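Local coordinates for sulfur carrier protein ThiS (Escherichia coli, PDB 1ZUD) that carries sulfur, as a thiocarboxylate at its C-terminus, for building the thiazole phosphate moiety of thiamine phosphate, at residues D[30-35]-D[57-62]. Sequence-based numbering, arbitrary orientation.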
loop_
_atom_site.group_PDB
_atom_site.type_symbol
_atom_site.label_atom_id
_atom_site.label_comp_id
_atom_site.label_asym_id
_atom_site.label_seq_id
_atom_site.Cartn_x
_atom_site.Cartn_y
_atom_site.Cartn_z
ATOM N N ALA D 30 20.810 20.372 0.663
ATOM C CA ALA D 30 19.812 20.657 -0.347
ATOM C C ALA D 30 19.048 19.348 -0.664
ATOM O O ALA D 30 19.648 18.298 -0.846
ATOM C CB ALA D 30 20.499 21.201 -1.604
ATOM N N GLY D 31 17.728 19.417 -0.690
ATOM C CA GLY D 31 16.950 18.226 -0.981
ATOM C C GLY D 31 16.887 17.218 0.160
ATOM O O GLY D 31 16.356 16.129 -0.036
ATOM N N ALA D 32 17.394 17.563 1.354
ATOM C CA ALA D 32 17.366 16.618 2.477
ATOM C C ALA D 32 16.484 17.056 3.625
ATOM O O ALA D 32 16.214 18.239 3.796
ATOM C CB ALA D 32 18.837 16.369 3.008
ATOM N N ALA D 33 15.970 16.106 4.395
ATOM C CA ALA D 33 15.188 16.498 5.561
ATOM C C ALA D 33 15.790 15.623 6.641
ATOM O O ALA D 33 16.417 14.607 6.352
ATOM C CB ALA D 33 13.667 16.212 5.382
ATOM N N LEU D 34 15.606 16.024 7.881
ATOM C CA LEU D 34 16.199 15.309 8.996
ATOM C C LEU D 34 15.183 15.110 10.147
ATOM O O LEU D 34 14.361 15.996 10.446
ATOM C CB LEU D 34 17.449 16.114 9.468
ATOM C CG LEU D 34 18.214 15.445 10.615
ATOM C CD1 LEU D 34 19.640 15.194 10.167
ATOM C CD2 LEU D 34 18.129 16.273 11.882
ATOM N N ALA D 35 15.216 13.931 10.763
ATOM C CA ALA D 35 14.364 13.670 11.904
ATOM C C ALA D 35 15.266 13.299 13.081
ATOM O O ALA D 35 16.330 12.674 12.894
ATOM C CB ALA D 35 13.430 12.528 11.632
ATOM N N ILE D 57 18.988 9.623 14.650
ATOM C CA ILE D 57 18.850 10.561 13.557
ATOM C C ILE D 57 18.678 9.882 12.207
ATOM O O ILE D 57 19.290 8.856 11.940
ATOM C CB ILE D 57 20.078 11.449 13.513
ATOM C CG1 ILE D 57 20.277 12.132 14.890
ATOM C CG2 ILE D 57 19.875 12.574 12.506
ATOM C CD1 ILE D 57 21.584 12.942 14.937
ATOM N N LEU D 58 17.823 10.469 11.380
ATOM C CA LEU D 58 17.567 9.985 10.011
ATOM C C LEU D 58 17.774 11.170 9.092
ATOM O O LEU D 58 17.260 12.274 9.332
ATOM C CB LEU D 58 16.112 9.542 9.840
ATOM C CG LEU D 58 15.592 8.458 10.762
ATOM C CD1 LEU D 58 14.191 8.080 10.307
ATOM C CD2 LEU D 58 16.541 7.223 10.695
ATOM N N LEU D 59 18.545 10.947 8.054
ATOM C CA LEU D 59 18.802 11.962 7.071
ATOM C C LEU D 59 18.329 11.318 5.756
ATOM O O LEU D 59 18.829 10.261 5.391
ATOM C CB LEU D 59 20.288 12.227 7.010
ATOM C CG LEU D 59 20.573 13.195 5.889
ATOM C CD1 LEU D 59 19.955 14.565 6.256
ATOM C CD2 LEU D 59 22.091 13.237 5.650
ATOM N N PHE D 60 17.365 11.909 5.069
ATOM C CA PHE D 60 16.859 11.280 3.819
ATOM C C PHE D 60 16.556 12.332 2.752
ATOM O O PHE D 60 16.416 13.518 3.039
ATOM C CB PHE D 60 15.585 10.428 4.115
ATOM C CG PHE D 60 14.504 11.183 4.894
ATOM C CD1 PHE D 60 14.642 11.421 6.272
ATOM C CD2 PHE D 60 13.404 11.718 4.238
ATOM C CE1 PHE D 60 13.688 12.193 6.977
ATOM C CE2 PHE D 60 12.443 12.483 4.924
ATOM C CZ PHE D 60 12.587 12.723 6.314
ATOM N N GLN D 61 16.428 11.897 1.510
ATOM C CA GLN D 61 16.177 12.858 0.435
ATOM C C GLN D 61 14.729 12.883 0.032
ATOM O O GLN D 61 14.002 11.887 0.223
ATOM C CB GLN D 61 17.016 12.490 -0.791
ATOM C CG GLN D 61 18.489 12.790 -0.618
ATOM C CD GLN D 61 18.849 14.181 -1.134
ATOM O OE1 GLN D 61 18.450 14.552 -2.244
ATOM N NE2 GLN D 61 19.608 14.950 -0.342
ATOM N N VAL D 62 14.311 14.023 -0.516
ATOM C CA VAL D 62 12.946 14.151 -0.979
ATOM C C VAL D 62 12.729 13.257 -2.242
ATOM O O VAL D 62 13.647 13.083 -3.068
ATOM C CB VAL D 62 12.625 15.627 -1.373
ATOM C CG1 VAL D 62 13.625 16.137 -2.520
ATOM C CG2 VAL D 62 11.095 15.736 -1.787
#
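Two antiparallel neighbours in the mixed sheet of the ubiquitin-like fold, strands 32-36 and 56-61, meet where Ala33 pairs with Phe60 and Ala35 with Leu58. Each pair exchanges two backbone hydrogen bonds; Ala33 N reaches Phe60 O at 3.0 Å, and Phe60 N returns to Ala33 O at 3.1 Å. Between them lies the non-hydrogen-bonded pair Leu34-Leu59, with Leu34 CA 3.2 Å from Leu58 O in a CA-H...O contact; a second such pair, Ala32-Gln61, follows Ala33-Phe60. Beyond the strand end, Val62 N donates to Gly31 O at 3.0 Å.

The sheet sorts its side chains by face. Leu34 and Leu59 turn toward helix 18-24, which packs across the sheet as in ubiquitin, and these branched aliphatic chains suit that interior. With CG anti to the backbone N (chi1 -178°), Leu34 crosses Ile57 and sets CD1 3.5 Å from Ile57 CG2. Leu59 CD1 fits between Leu34 CD1 and Ala32 CB, 3.9 Å from Ala32 CB.

On the other face are Ala33, Ala35, Leu58 and Phe60. Phe60 CG stands between its own N and carbonyl carbon (chi1 51°), which folds the ring back over the neighbouring strand: one ring face receives Ala33 O, offset toward the rim, while CZ touches Ala33 CB at 3.8 Å. The small methyl of Ala33 leaves room for this ring and also packs on Trp174 of the ThiF chain.

Gly31 turns into the strand with a positive phi (74°), a conformation that glycine adopts easily. Gln61, its chain bent at chi2, lays its amide alongside Gly31 and donates a weak hydrogen bond from NE2 to Ala30 O. Gly31 N and Gln61 O are hydrogen-bonded to Asp176 and Gln157 of the ThiF chain, just before the tail that ends in the sulfur-carrying C-terminus.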